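Local coordinates for protein potential RNA-dependent RNA polymerase (Human picobirnavirus, PDB 5I62) that catalyses template-directed RNA synthesis from ribonucleoside triphosphates and probably serves both transcription and genome replication of this double-stranded RNA virus, at residues 6-11 / 305-310; 279-284 / 291-296; 343-348 / 374-379; 445-450 / 473-478. All blocks are in the same frame, centred on the assembly; numbering follows the deposited sequence.

Contact 1 (6-11 / 305-310); sequences NVWSKY and PLAYNW
W8 and W310 form an edge-to-face aromatic pair that fastens the N-terminal helix 5-11 to the end of strand 306-309, part of the mixed sheet in what is probably the fingers region of the polymerase. The two side chains cross at about a right angle, while the ring planes are inclined by 50°. W8 presents the edge of its five-membered ring: its NE1 stands 3.3 Å above the W310 plane, over the centre of the indole. Tryptophan suits both places: W8 offers a polarised N-H edge, W310 a broad electron-rich face. The benzene end of W8 runs on toward the strand, where CH2 meets A307 CB at 4.0 Å; the small methyl leaves room for so large a ring. L19 of helix 17-28 touches both indoles, and R20 adds a cation-pi contact to W310. Y11, three residues on, hydrogen-bonds through its OH to Y315. Beside A307, the backbone oxygen N309 O approaches W8 CH2 obliquely, at 3.4 Å.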
loop_
_atom_site.group_PDB
_atom_site.type_symbol
_atom_site.label_atom_id
_atom_site.label_comp_id
_atom_site.label_asym_id
_atom_site.label_seq_id
_atom_site.Cartn_x
_atom_site.Cartn_y
_atom_site.Cartn_z
ATOM N N ASN A 6 -35.769 1.478 -2.122
ATOM C CA ASN A 6 -35.702 1.648 -3.567
ATOM C C ASN A 6 -34.738 2.760 -3.981
ATOM O O ASN A 6 -34.592 3.015 -5.178
ATOM C CB ASN A 6 -37.108 1.870 -4.154
ATOM C CG ASN A 6 -37.747 3.177 -3.704
ATOM O OD1 ASN A 6 -37.254 3.853 -2.795
ATOM N ND2 ASN A 6 -38.868 3.529 -4.337
ATOM N N VAL A 7 -34.072 3.419 -3.036
ATOM C CA VAL A 7 -32.897 4.222 -3.376
ATOM C C VAL A 7 -31.628 3.389 -3.264
ATOM O O VAL A 7 -30.771 3.424 -4.151
ATOM C CB VAL A 7 -32.821 5.496 -2.511
ATOM C CG1 VAL A 7 -31.512 6.249 -2.786
ATOM C CG2 VAL A 7 -33.998 6.406 -2.809
ATOM N N TRP A 8 -31.536 2.583 -2.198
ATOM C CA TRP A 8 -30.438 1.636 -2.053
ATOM C C TRP A 8 -30.302 0.752 -3.286
ATOM O O TRP A 8 -29.186 0.467 -3.738
ATOM C CB TRP A 8 -30.654 0.794 -0.793
ATOM C CG TRP A 8 -29.602 -0.235 -0.488
ATOM C CD1 TRP A 8 -29.733 -1.597 -0.574
ATOM C CD2 TRP A 8 -28.262 0.008 -0.013
ATOM N NE1 TRP A 8 -28.560 -2.213 -0.199
ATOM C CE2 TRP A 8 -27.644 -1.254 0.155
ATOM C CE3 TRP A 8 -27.528 1.167 0.269
ATOM C CZ2 TRP A 8 -26.326 -1.390 0.598
ATOM C CZ3 TRP A 8 -26.219 1.036 0.715
ATOM C CH2 TRP A 8 -25.628 -0.238 0.875
ATOM N N SER A 9 -31.430 0.331 -3.870
ATOM C CA SER A 9 -31.355 -0.537 -5.037
ATOM C C SER A 9 -30.940 0.206 -6.314
ATOM O O SER A 9 -30.805 -0.436 -7.359
ATOM C CB SER A 9 -32.695 -1.263 -5.242
ATOM O OG SER A 9 -33.765 -0.355 -5.371
ATOM N N LYS A 10 -30.724 1.527 -6.257
ATOM C CA LYS A 10 -30.118 2.238 -7.375
ATOM C C LYS A 10 -28.600 2.296 -7.268
ATOM O O LYS A 10 -27.930 2.620 -8.256
ATOM C CB LYS A 10 -30.674 3.656 -7.478
ATOM C CG LYS A 10 -32.174 3.718 -7.705
ATOM C CD LYS A 10 -32.643 5.169 -7.712
ATOM C CE LYS A 10 -34.174 5.230 -7.782
ATOM N NZ LYS A 10 -34.671 4.312 -8.857
ATOM N N TYR A 11 -28.060 2.001 -6.087
ATOM C CA TYR A 11 -26.630 1.866 -5.845
ATOM C C TYR A 11 -26.160 0.428 -5.972
ATOM O O TYR A 11 -25.033 0.183 -6.410
ATOM C CB TYR A 11 -26.281 2.381 -4.448
ATOM C CG TYR A 11 -26.434 3.872 -4.295
ATOM C CD1 TYR A 11 -27.671 4.442 -4.052
ATOM C CD2 TYR A 11 -25.325 4.713 -4.379
ATOM C CE1 TYR A 11 -27.812 5.818 -3.915
ATOM C CE2 TYR A 11 -25.455 6.081 -4.235
ATOM C CZ TYR A 11 -26.698 6.628 -4.007
ATOM O OH TYR A 11 -26.829 7.996 -3.868
ATOM N N PRO A 305 -19.413 8.868 -3.039
ATOM C CA PRO A 305 -20.118 8.538 -1.797
ATOM C C PRO A 305 -19.574 7.247 -1.203
ATOM O O PRO A 305 -18.926 6.452 -1.883
ATOM C CB PRO A 305 -21.585 8.383 -2.242
ATOM C CG PRO A 305 -21.672 9.203 -3.530
ATOM C CD PRO A 305 -20.341 8.982 -4.188
ATOM N N LEU A 306 -19.845 7.047 0.085
ATOM C CA LEU A 306 -19.405 5.861 0.818
ATOM C C LEU A 306 -20.596 5.116 1.401
ATOM O O LEU A 306 -21.303 5.657 2.256
ATOM C CB LEU A 306 -18.457 6.243 1.951
ATOM C CG LEU A 306 -17.964 5.085 2.811
ATOM C CD1 LEU A 306 -17.086 4.094 2.007
ATOM C CD2 LEU A 306 -17.198 5.638 4.013
ATOM N N ALA A 307 -20.781 3.861 0.979
ATOM C CA ALA A 307 -21.777 2.967 1.576
ATOM C C ALA A 307 -21.102 2.244 2.740
ATOM O O ALA A 307 -20.261 1.372 2.539
ATOM C CB ALA A 307 -22.319 1.985 0.542
ATOM N N TYR A 308 -21.461 2.606 3.968
ATOM C CA TYR A 308 -20.783 2.060 5.138
ATOM C C TYR A 308 -21.650 1.090 5.935
ATOM O O TYR A 308 -21.148 0.454 6.870
ATOM C CB TYR A 308 -20.286 3.194 6.048
ATOM C CG TYR A 308 -21.377 4.131 6.529
ATOM C CD1 TYR A 308 -22.040 3.896 7.729
ATOM C CD2 TYR A 308 -21.727 5.256 5.793
ATOM C CE1 TYR A 308 -23.031 4.745 8.175
ATOM C CE2 TYR A 308 -22.719 6.121 6.228
ATOM C CZ TYR A 308 -23.366 5.858 7.423
ATOM O OH TYR A 308 -24.360 6.705 7.861
ATOM N N ASN A 309 -22.922 0.950 5.575
ATOM C CA ASN A 309 -23.812 -0.038 6.170
ATOM C C ASN A 309 -24.929 -0.297 5.170
ATOM O O ASN A 309 -25.088 0.436 4.198
ATOM C CB ASN A 309 -24.360 0.437 7.522
ATOM C CG ASN A 309 -25.012 -0.695 8.332
ATOM O OD1 ASN A 309 -24.960 -1.862 7.955
ATOM N ND2 ASN A 309 -25.618 -0.335 9.452
ATOM N N TRP A 310 -25.692 -1.367 5.405
ATOM C CA TRP A 310 -26.838 -1.636 4.541
ATOM C C TRP A 310 -27.800 -0.457 4.591
ATOM O O TRP A 310 -28.314 -0.111 5.655
ATOM C CB TRP A 310 -27.546 -2.919 4.967
ATOM C CG TRP A 310 -28.643 -3.289 4.046
ATOM C CD1 TRP A 310 -29.941 -2.868 4.100
ATOM C CD2 TRP A 310 -28.545 -4.143 2.908
ATOM N NE1 TRP A 310 -30.664 -3.420 3.066
ATOM C CE2 TRP A 310 -29.834 -4.217 2.325
ATOM C CE3 TRP A 310 -27.501 -4.873 2.334
ATOM C CZ2 TRP A 310 -30.099 -4.975 1.191
ATOM C CZ3 TRP A 310 -27.765 -5.635 1.207
ATOM C CH2 TRP A 310 -29.058 -5.678 0.646
#

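Contact 2 (279-284 / 291-296); sequences ELLADL and VDWLER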
loop_
_atom_site.group_PDB
_atom_site.type_symbol
_atom_site.label_atom_id
_atom_site.label_comp_id
_atom_site.label_asym_id
_atom_site.label_seq_id
_atom_site.Cartn_x
_atom_site.Cartn_y
_atom_site.Cartn_z
ATOM N N GLU A 279 -2.427 18.657 -12.103
ATOM C CA GLU A 279 -1.517 19.396 -12.971
ATOM C C GLU A 279 -0.424 18.492 -13.533
ATOM O O GLU A 279 -0.066 18.592 -14.712
ATOM C CB GLU A 279 -0.898 20.580 -12.216
ATOM C CG GLU A 279 -0.095 21.470 -13.144
ATOM C CD GLU A 279 0.443 22.733 -12.481
ATOM O OE1 GLU A 279 -0.074 23.136 -11.419
ATOM O OE2 GLU A 279 1.389 23.332 -13.041
ATOM N N LEU A 280 0.144 17.623 -12.693
ATOM C CA LEU A 280 1.163 16.691 -13.171
ATOM C C LEU A 280 0.588 15.732 -14.205
ATOM O O LEU A 280 1.229 15.432 -15.222
ATOM C CB LEU A 280 1.749 15.917 -11.999
ATOM C CG LEU A 280 2.447 16.779 -10.949
ATOM C CD1 LEU A 280 2.862 15.907 -9.766
ATOM C CD2 LEU A 280 3.653 17.472 -11.568
ATOM N N LEU A 281 -0.610 15.202 -13.932
ATOM C CA LEU A 281 -1.257 14.301 -14.883
ATOM C C LEU A 281 -1.554 15.010 -16.201
ATOM O O LEU A 281 -1.386 14.428 -17.280
ATOM C CB LEU A 281 -2.548 13.743 -14.280
ATOM C CG LEU A 281 -2.293 12.750 -13.156
ATOM C CD1 LEU A 281 -3.626 12.315 -12.545
ATOM C CD2 LEU A 281 -1.546 11.567 -13.724
ATOM N N ALA A 282 -1.992 16.269 -16.136
ATOM C CA ALA A 282 -2.271 16.998 -17.369
ATOM C C ALA A 282 -0.998 17.194 -18.188
ATOM O O ALA A 282 -1.034 17.172 -19.426
ATOM C CB ALA A 282 -2.940 18.336 -17.054
ATOM N N ASP A 283 0.143 17.374 -17.516
ATOM C CA ASP A 283 1.421 17.447 -18.220
ATOM C C ASP A 283 1.755 16.125 -18.902
ATOM O O ASP A 283 2.199 16.100 -20.055
ATOM C CB ASP A 283 2.540 17.832 -17.244
ATOM C CG ASP A 283 3.856 18.124 -17.957
ATOM O OD1 ASP A 283 3.953 19.181 -18.604
ATOM O OD2 ASP A 283 4.780 17.286 -17.896
ATOM N N LEU A 284 1.556 15.013 -18.192
ATOM C CA LEU A 284 1.923 13.696 -18.707
ATOM C C LEU A 284 1.010 13.238 -19.840
ATOM O O LEU A 284 1.431 12.452 -20.697
ATOM C CB LEU A 284 1.890 12.671 -17.574
ATOM C CG LEU A 284 3.011 12.768 -16.526
ATOM C CD1 LEU A 284 2.671 11.962 -15.270
ATOM C CD2 LEU A 284 4.292 12.248 -17.120
ATOM N N VAL A 291 -8.289 15.280 -21.704
ATOM C CA VAL A 291 -8.940 16.471 -21.155
ATOM C C VAL A 291 -10.237 16.090 -20.455
ATOM O O VAL A 291 -10.527 16.563 -19.345
ATOM C CB VAL A 291 -9.194 17.515 -22.264
ATOM C CG1 VAL A 291 -9.909 18.742 -21.693
ATOM C CG2 VAL A 291 -7.899 17.918 -22.951
ATOM N N ASP A 292 -11.024 15.209 -21.079
ATOM C CA ASP A 292 -12.296 14.791 -20.499
ATOM C C ASP A 292 -12.097 13.968 -19.236
ATOM O O ASP A 292 -12.828 14.145 -18.256
ATOM C CB ASP A 292 -13.090 13.987 -21.513
ATOM C CG ASP A 292 -13.909 14.865 -22.416
ATOM O OD1 ASP A 292 -14.393 15.911 -21.934
ATOM O OD2 ASP A 292 -14.040 14.535 -23.612
ATOM N N TRP A 293 -11.152 13.030 -19.273
ATOM C CA TRP A 293 -10.817 12.224 -18.107
ATOM C C TRP A 293 -10.448 13.095 -16.907
ATOM O O TRP A 293 -10.859 12.813 -15.776
ATOM C CB TRP A 293 -9.671 11.280 -18.464
ATOM C CG TRP A 293 -9.310 10.302 -17.390
ATOM C CD1 TRP A 293 -9.778 9.019 -17.252
ATOM C CD2 TRP A 293 -8.399 10.517 -16.304
ATOM N NE1 TRP A 293 -9.214 8.429 -16.151
ATOM C CE2 TRP A 293 -8.367 9.325 -15.544
ATOM C CE3 TRP A 293 -7.601 11.602 -15.900
ATOM C CZ2 TRP A 293 -7.567 9.181 -14.406
ATOM C CZ3 TRP A 293 -6.814 11.463 -14.762
ATOM C CH2 TRP A 293 -6.802 10.257 -14.032
ATOM N N LEU A 294 -9.662 14.153 -17.136
ATOM C CA LEU A 294 -9.216 14.999 -16.035
ATOM C C LEU A 294 -10.377 15.758 -15.401
ATOM O O LEU A 294 -10.368 16.016 -14.190
ATOM C CB LEU A 294 -8.142 15.968 -16.532
ATOM C CG LEU A 294 -6.780 15.326 -16.789
ATOM C CD1 LEU A 294 -5.936 16.192 -17.734
ATOM C CD2 LEU A 294 -6.048 15.115 -15.453
ATOM N N GLU A 295 -11.385 16.123 -16.199
ATOM C CA GLU A 295 -12.524 16.861 -15.668
ATOM C C GLU A 295 -13.567 15.931 -15.060
ATOM O O GLU A 295 -14.238 16.309 -14.097
ATOM C CB GLU A 295 -13.152 17.730 -16.749
ATOM C CG GLU A 295 -12.226 18.837 -17.261
ATOM C CD GLU A 295 -11.786 19.780 -16.145
ATOM O OE1 GLU A 295 -12.640 20.169 -15.309
ATOM O OE2 GLU A 295 -10.581 20.091 -16.082
ATOM N N ARG A 296 -13.743 14.731 -15.620
ATOM C CA ARG A 296 -14.853 13.849 -15.257
ATOM C C ARG A 296 -14.478 12.743 -14.289
ATOM O O ARG A 296 -15.248 12.445 -13.380
ATOM C CB ARG A 296 -15.446 13.175 -16.495
ATOM C CG ARG A 296 -16.453 13.971 -17.270
ATOM C CD ARG A 296 -16.619 13.336 -18.647
ATOM N NE ARG A 296 -17.760 12.436 -18.741
ATOM C CZ ARG A 296 -19.020 12.852 -18.809
ATOM N NH1 ARG A 296 -19.295 14.155 -18.777
ATOM N NH2 ARG A 296 -20.001 11.978 -18.909
#
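In L281 and L294 alike, CG stands anti to the carbonyl carbon (chi1 -71° and -74°); both side chains leave their helices toward the partner arm of an alpha-alpha hairpin, and this torsion sets where their branches lie. W293 takes the other course, with CG anti to its backbone N, and this swings the indole across to meet L281. The hairpin joins helices 271-284 and 288-296; segments 279-284 and 291-296 run antiparallel, at 166°, their axes approaching to 10.6 Å. Its first arm follows strand 257-261 of the four-stranded sheet that probably forms the polymerase palm. L281 is shared by two neighbours: CB packs on L294 CD2 at 3.9 Å, while CD1 reaches the edge of the W293 ring near its plane, 4.0 Å from CZ3. Leucine suits L294 because its two methyls serve different partners, CD2 meeting L281 and CD1 meeting A282. W293 fills the deeper side of the seam; its NE1 is satisfied by the carbonyl of R213, and Y218 of helix 208-228 meets the indole edge-to-face. L281 also packs against Y218 and L333. On the solvent side lies A282, whose short side chain lets L294 come close, with CD1 3.7 Å from A282 CB.

Contact 3 (343-348 / 374-379); sequences AISHHT and MQSYSR
The C-terminal ends of two helices meet here in what is probably the polymerase palm, joined by S345 of helix 327-345 and R379 at the end of the segment 374-379, by helix 370-378. Between them the chain makes the strands 355-357 and 360-363. Helix 327-345 ends in a Schellman motif with H347, at positive phi, as the C-prime residue: T348 N returns to A343 O and H347 N to I344 O. On the facing side R379 folds back over its own helix. Its CG sits between the backbone N and the carbonyl carbon (chi1 63°), and the chain then runs extended from CG to NE. The guanidinium grips S376 side-on, NE donating to S376 O at 2.9 Å and NH2 to S376 OG, the latter tilted from the guanidinium plane. That double hold fixes the group's rotation and presents NH2 across the gap. There it donates to S345 OG at 2.9 Å, nearly in the guanidinium plane, with an N-H...O angle of 148°. The serine hydroxyl in turn bonds to E341 O one turn earlier, and E341 also forms a weak, long ion pair with NH2. Arginine suits the place because its several N-H groups reach partners on both helices; serine, because a short hydroxyl can accept and donate together. The positive guanidinium, close to two helix C-termini, would probably be favoured by their partial negative charge.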
loop_
_atom_site.group_PDB
_atom_site.type_symbol
_atom_site.label_atom_id
_atom_site.label_comp_id
_atom_site.label_asym_id
_atom_site.label_seq_id
_atom_site.Cartn_x
_atom_site.Cartn_y
_atom_site.Cartn_z
ATOM N N ALA A 343 13.608 21.107 -0.766
ATOM C CA ALA A 343 14.953 21.509 -1.171
ATOM C C ALA A 343 14.955 22.937 -1.697
ATOM O O ALA A 343 15.781 23.769 -1.296
ATOM C CB ALA A 343 15.496 20.547 -2.232
ATOM N N ILE A 344 14.020 23.235 -2.595
ATOM C CA ILE A 344 13.929 24.544 -3.226
ATOM C C ILE A 344 13.648 25.623 -2.189
ATOM O O ILE A 344 14.206 26.725 -2.253
ATOM C CB ILE A 344 12.852 24.512 -4.327
ATOM C CG1 ILE A 344 13.303 23.628 -5.494
ATOM C CG2 ILE A 344 12.504 25.928 -4.791
ATOM C CD1 ILE A 344 12.165 23.252 -6.455
ATOM N N SER A 345 12.793 25.322 -1.209
ATOM C CA SER A 345 12.538 26.271 -0.133
ATOM C C SER A 345 13.794 26.580 0.674
ATOM O O SER A 345 13.858 27.634 1.313
ATOM C CB SER A 345 11.438 25.754 0.793
ATOM O OG SER A 345 10.185 25.719 0.129
ATOM N N HIS A 346 14.796 25.701 0.655
ATOM C CA HIS A 346 16.051 25.961 1.348
ATOM C C HIS A 346 17.189 26.245 0.375
ATOM O O HIS A 346 18.359 26.000 0.678
ATOM C CB HIS A 346 16.374 24.821 2.307
ATOM C CG HIS A 346 15.420 24.748 3.461
ATOM N ND1 HIS A 346 15.586 25.489 4.611
ATOM C CD2 HIS A 346 14.252 24.080 3.614
ATOM C CE1 HIS A 346 14.579 25.261 5.432
ATOM N NE2 HIS A 346 13.756 24.404 4.855
ATOM N N HIS A 347 16.836 26.775 -0.798
ATOM C CA HIS A 347 17.776 27.343 -1.766
ATOM C C HIS A 347 18.751 26.313 -2.311
ATOM O O HIS A 347 19.894 26.633 -2.613
ATOM C CB HIS A 347 18.519 28.548 -1.166
ATOM C CG HIS A 347 17.591 29.563 -0.583
ATOM N ND1 HIS A 347 17.262 29.590 0.755
ATOM C CD2 HIS A 347 16.843 30.524 -1.175
ATOM C CE1 HIS A 347 16.383 30.554 0.969
ATOM N NE2 HIS A 347 16.108 31.132 -0.187
ATOM N N THR A 348 18.303 25.075 -2.481
ATOM C CA THR A 348 19.160 24.050 -3.051
ATOM C C THR A 348 18.294 23.123 -3.903
ATOM O O THR A 348 17.162 23.458 -4.274
ATOM C CB THR A 348 19.960 23.333 -1.943
ATOM O OG1 THR A 348 20.908 22.446 -2.543
ATOM C CG2 THR A 348 19.032 22.524 -1.019
ATOM N N MET A 374 9.565 18.607 7.749
ATOM C CA MET A 374 8.239 18.553 8.354
ATOM C C MET A 374 7.492 19.871 8.168
ATOM O O MET A 374 6.307 19.882 7.809
ATOM C CB MET A 374 8.353 18.204 9.834
ATOM C CG MET A 374 7.158 17.437 10.363
ATOM S SD MET A 374 6.984 17.526 12.155
ATOM C CE MET A 374 6.883 19.306 12.350
ATOM N N GLN A 375 8.174 20.995 8.410
ATOM C CA GLN A 375 7.562 22.308 8.219
ATOM C C GLN A 375 7.170 22.530 6.764
ATOM O O GLN A 375 6.097 23.086 6.479
ATOM C CB GLN A 375 8.522 23.417 8.673
ATOM C CG GLN A 375 8.512 23.701 10.171
ATOM C CD GLN A 375 9.658 24.611 10.602
ATOM O OE1 GLN A 375 10.078 25.508 9.853
ATOM N NE2 GLN A 375 10.164 24.390 11.820
ATOM N N SER A 376 8.038 22.129 5.831
ATOM C CA SER A 376 7.764 22.373 4.419
ATOM C C SER A 376 6.587 21.540 3.926
ATOM O O SER A 376 5.801 22.007 3.094
ATOM C CB SER A 376 9.007 22.079 3.578
ATOM O OG SER A 376 8.789 22.391 2.209
ATOM N N TYR A 377 6.469 20.300 4.409
ATOM C CA TYR A 377 5.363 19.432 4.001
ATOM C C TYR A 377 4.054 19.839 4.680
ATOM O O TYR A 377 3.004 19.920 4.031
ATOM C CB TYR A 377 5.664 17.980 4.361
ATOM C CG TYR A 377 6.735 17.233 3.599
ATOM C CD1 TYR A 377 7.615 17.871 2.725
ATOM C CD2 TYR A 377 6.873 15.867 3.782
ATOM C CE1 TYR A 377 8.606 17.156 2.060
ATOM C CE2 TYR A 377 7.837 15.144 3.119
ATOM C CZ TYR A 377 8.703 15.787 2.259
ATOM O OH TYR A 377 9.658 15.032 1.612
ATOM N N SER A 378 4.095 20.053 6.002
ATOM C CA SER A 378 2.876 20.155 6.804
ATOM C C SER A 378 2.052 21.389 6.458
ATOM O O SER A 378 0.828 21.387 6.638
ATOM C CB SER A 378 3.221 20.160 8.288
ATOM O OG SER A 378 3.769 18.912 8.667
ATOM N N ARG A 379 2.693 22.448 5.972
ATOM C CA ARG A 379 1.970 23.668 5.629
ATOM C C ARG A 379 0.914 23.439 4.553
ATOM O O ARG A 379 0.031 24.279 4.375
ATOM C CB ARG A 379 2.952 24.744 5.170
ATOM C CG ARG A 379 3.693 24.352 3.922
ATOM C CD ARG A 379 4.725 25.400 3.543
ATOM N NE ARG A 379 5.816 24.853 2.742
ATOM C CZ ARG A 379 6.760 25.601 2.172
ATOM N NH1 ARG A 379 6.716 26.922 2.314
ATOM N NH2 ARG A 379 7.749 25.036 1.469
#

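Contact 4 (445-450 / 473-478); sequences LRYLSI and TRLGLG
L475 reaches out of a loop to lie against Y447 and L448 of helix 441-451, a small apolar seam in what is probably the thumb of the polymerase. L475 CD2 makes the closest touch, 3.7 Å from Y447 CD2, and lies close to Y447 CB as well, with the two side chains crossing at about a right angle. L448 arrives from the neighbouring helix position: its CD2 lies 3.9 Å from L475 O and also borders L475 CB. A leucine fits well between these partners, because one branch can serve the tyrosine while its CB borders the other leucine. Around this first shell, L464, C467 and I468 of helix 460-469 pack on L475, and L530 of the C-terminal helix 525-532 touches both leucines. The loop itself sets the position. R474 and L475 both have positive phi, and G476 continues the turn at phi 99°, where its lack of a side chain avoids crowding L475 O. D471 OD2 braces the turn, accepting from L475 N and bonding to T473 OG1. The turn closes on a single acceptor: G476 N and G478 N reach T473 O from opposite faces of its plane, at 3.1 and 2.8 Å.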
loop_
_atom_site.group_PDB
_atom_site.type_symbol
_atom_site.label_atom_id
_atom_site.label_comp_id
_atom_site.label_asym_id
_atom_site.label_seq_id
_atom_site.Cartn_x
_atom_site.Cartn_y
_atom_site.Cartn_z
ATOM N N LEU A 445 2.432 -21.468 1.085
ATOM C CA LEU A 445 2.719 -20.385 0.152
ATOM C C LEU A 445 2.770 -19.045 0.877
ATOM O O LEU A 445 3.625 -18.209 0.579
ATOM C CB LEU A 445 1.678 -20.356 -0.964
ATOM C CG LEU A 445 1.781 -21.535 -1.942
ATOM C CD1 LEU A 445 0.591 -21.559 -2.847
ATOM C CD2 LEU A 445 3.062 -21.420 -2.765
ATOM N N ARG A 446 1.856 -18.826 1.831
ATOM C CA ARG A 446 1.897 -17.590 2.606
ATOM C C ARG A 446 3.185 -17.496 3.420
ATOM O O ARG A 446 3.845 -16.450 3.416
ATOM C CB ARG A 446 0.669 -17.481 3.510
ATOM C CG ARG A 446 0.615 -16.195 4.359
ATOM C CD ARG A 446 -0.650 -16.162 5.239
ATOM N NE ARG A 446 -0.629 -15.013 6.146
ATOM C CZ ARG A 446 -0.069 -15.018 7.351
ATOM N NH1 ARG A 446 0.511 -16.120 7.814
ATOM N NH2 ARG A 446 -0.072 -13.914 8.087
ATOM N N TYR A 447 3.565 -18.584 4.106
ATOM C CA TYR A 447 4.828 -18.607 4.850
ATOM C C TYR A 447 5.997 -18.177 3.972
ATOM O O TYR A 447 6.847 -17.380 4.392
ATOM C CB TYR A 447 5.125 -20.000 5.393
ATOM C CG TYR A 447 4.281 -20.514 6.529
ATOM C CD1 TYR A 447 3.532 -19.661 7.336
ATOM C CD2 TYR A 447 4.250 -21.883 6.803
ATOM C CE1 TYR A 447 2.780 -20.163 8.386
ATOM C CE2 TYR A 447 3.512 -22.390 7.836
ATOM C CZ TYR A 447 2.769 -21.535 8.623
ATOM O OH TYR A 447 2.027 -22.065 9.655
ATOM N N LEU A 448 6.089 -18.750 2.765
ATOM C CA LEU A 448 7.229 -18.458 1.894
ATOM C C LEU A 448 7.243 -16.996 1.478
ATOM O O LEU A 448 8.302 -16.366 1.428
ATOM C CB LEU A 448 7.196 -19.350 0.654
ATOM C CG LEU A 448 7.272 -20.856 0.924
ATOM C CD1 LEU A 448 7.181 -21.642 -0.384
ATOM C CD2 LEU A 448 8.546 -21.192 1.666
ATOM N N SER A 449 6.074 -16.446 1.149
ATOM C CA SER A 449 6.023 -15.047 0.749
ATOM C C SER A 449 6.465 -14.127 1.881
ATOM O O SER A 449 7.071 -13.080 1.627
ATOM C CB SER A 449 4.625 -14.697 0.260
ATOM O OG SER A 449 3.707 -14.694 1.338
ATOM N N ILE A 450 6.182 -14.498 3.134
ATOM C CA ILE A 450 6.656 -13.700 4.263
ATOM C C ILE A 450 8.162 -13.847 4.412
ATOM O O ILE A 450 8.892 -12.855 4.508
ATOM C CB ILE A 450 5.931 -14.101 5.562
ATOM C CG1 ILE A 450 4.446 -13.728 5.494
ATOM C CG2 ILE A 450 6.610 -13.451 6.773
ATOM C CD1 ILE A 450 3.582 -14.459 6.528
ATOM N N THR A 473 4.956 -29.271 7.912
ATOM C CA THR A 473 5.349 -29.549 6.535
ATOM C C THR A 473 6.707 -28.962 6.168
ATOM O O THR A 473 7.091 -29.055 5.001
ATOM C CB THR A 473 4.305 -29.001 5.556
ATOM O OG1 THR A 473 4.567 -27.608 5.312
ATOM C CG2 THR A 473 2.920 -29.146 6.112
ATOM N N ARG A 474 7.407 -28.335 7.114
ATOM C CA ARG A 474 8.766 -27.831 6.911
ATOM C C ARG A 474 8.870 -26.923 5.687
ATOM O O ARG A 474 9.785 -27.043 4.865
ATOM C CB ARG A 474 9.762 -28.987 6.831
ATOM C CG ARG A 474 9.843 -29.791 8.115
ATOM C CD ARG A 474 10.297 -31.207 7.862
ATOM N NE ARG A 474 11.690 -31.245 7.439
ATOM C CZ ARG A 474 12.132 -31.855 6.344
ATOM N NH1 ARG A 474 11.288 -32.510 5.552
ATOM N NH2 ARG A 474 13.424 -31.818 6.050
ATOM N N LEU A 475 7.919 -25.988 5.584
ATOM C CA LEU A 475 7.912 -24.971 4.532
ATOM C C LEU A 475 7.880 -25.594 3.136
ATOM O O LEU A 475 8.459 -25.062 2.196
ATOM C CB LEU A 475 9.116 -24.031 4.667
ATOM C CG LEU A 475 9.196 -23.312 6.018
ATOM C CD1 LEU A 475 10.389 -22.354 6.090
ATOM C CD2 LEU A 475 7.887 -22.581 6.313
ATOM N N GLY A 476 7.210 -26.733 2.989
ATOM C CA GLY A 476 7.072 -27.383 1.704
ATOM C C GLY A 476 8.043 -28.518 1.462
ATOM O O GLY A 476 7.812 -29.325 0.551
ATOM N N LEU A 477 9.115 -28.607 2.255
ATOM C CA LEU A 477 10.005 -29.759 2.171
ATOM C C LEU A 477 9.259 -31.058 2.446
ATOM O O LEU A 477 9.659 -32.115 1.950
ATOM C CB LEU A 477 11.165 -29.611 3.148
ATOM C CG LEU A 477 12.269 -28.626 2.753
ATOM C CD1 LEU A 477 13.125 -28.283 3.963
ATOM C CD2 LEU A 477 13.125 -29.209 1.639
ATOM N N GLY A 478 8.185 -30.996 3.230
ATOM C CA GLY A 478 7.366 -32.144 3.548
ATOM C C GLY A 478 6.153 -32.326 2.671
ATOM O O GLY A 478 5.288 -33.147 3.001
#

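In the fold
All four contacts lie toward the outside of the molecule, 24 to 27 Å from its centre, yet contacts 2 and 4 are buried while contacts 1 and 3 are only partly so. Contact 2 is nested in the long loop closed by contact 1, and helix 288-296 is followed in the chain by strand 306-309. Contact 2 also shares an element with contact 3, since helix 327-345, which ends in contact 3, packs on L281. Contact 4 stands apart, across the chain's centre from both. The chemistry follows the setting: aliphatic side chains against an aromatic ring in 2 and 4, paired indoles in 1, and an arginine hydrogen-bonded to serines at two helix ends in 3.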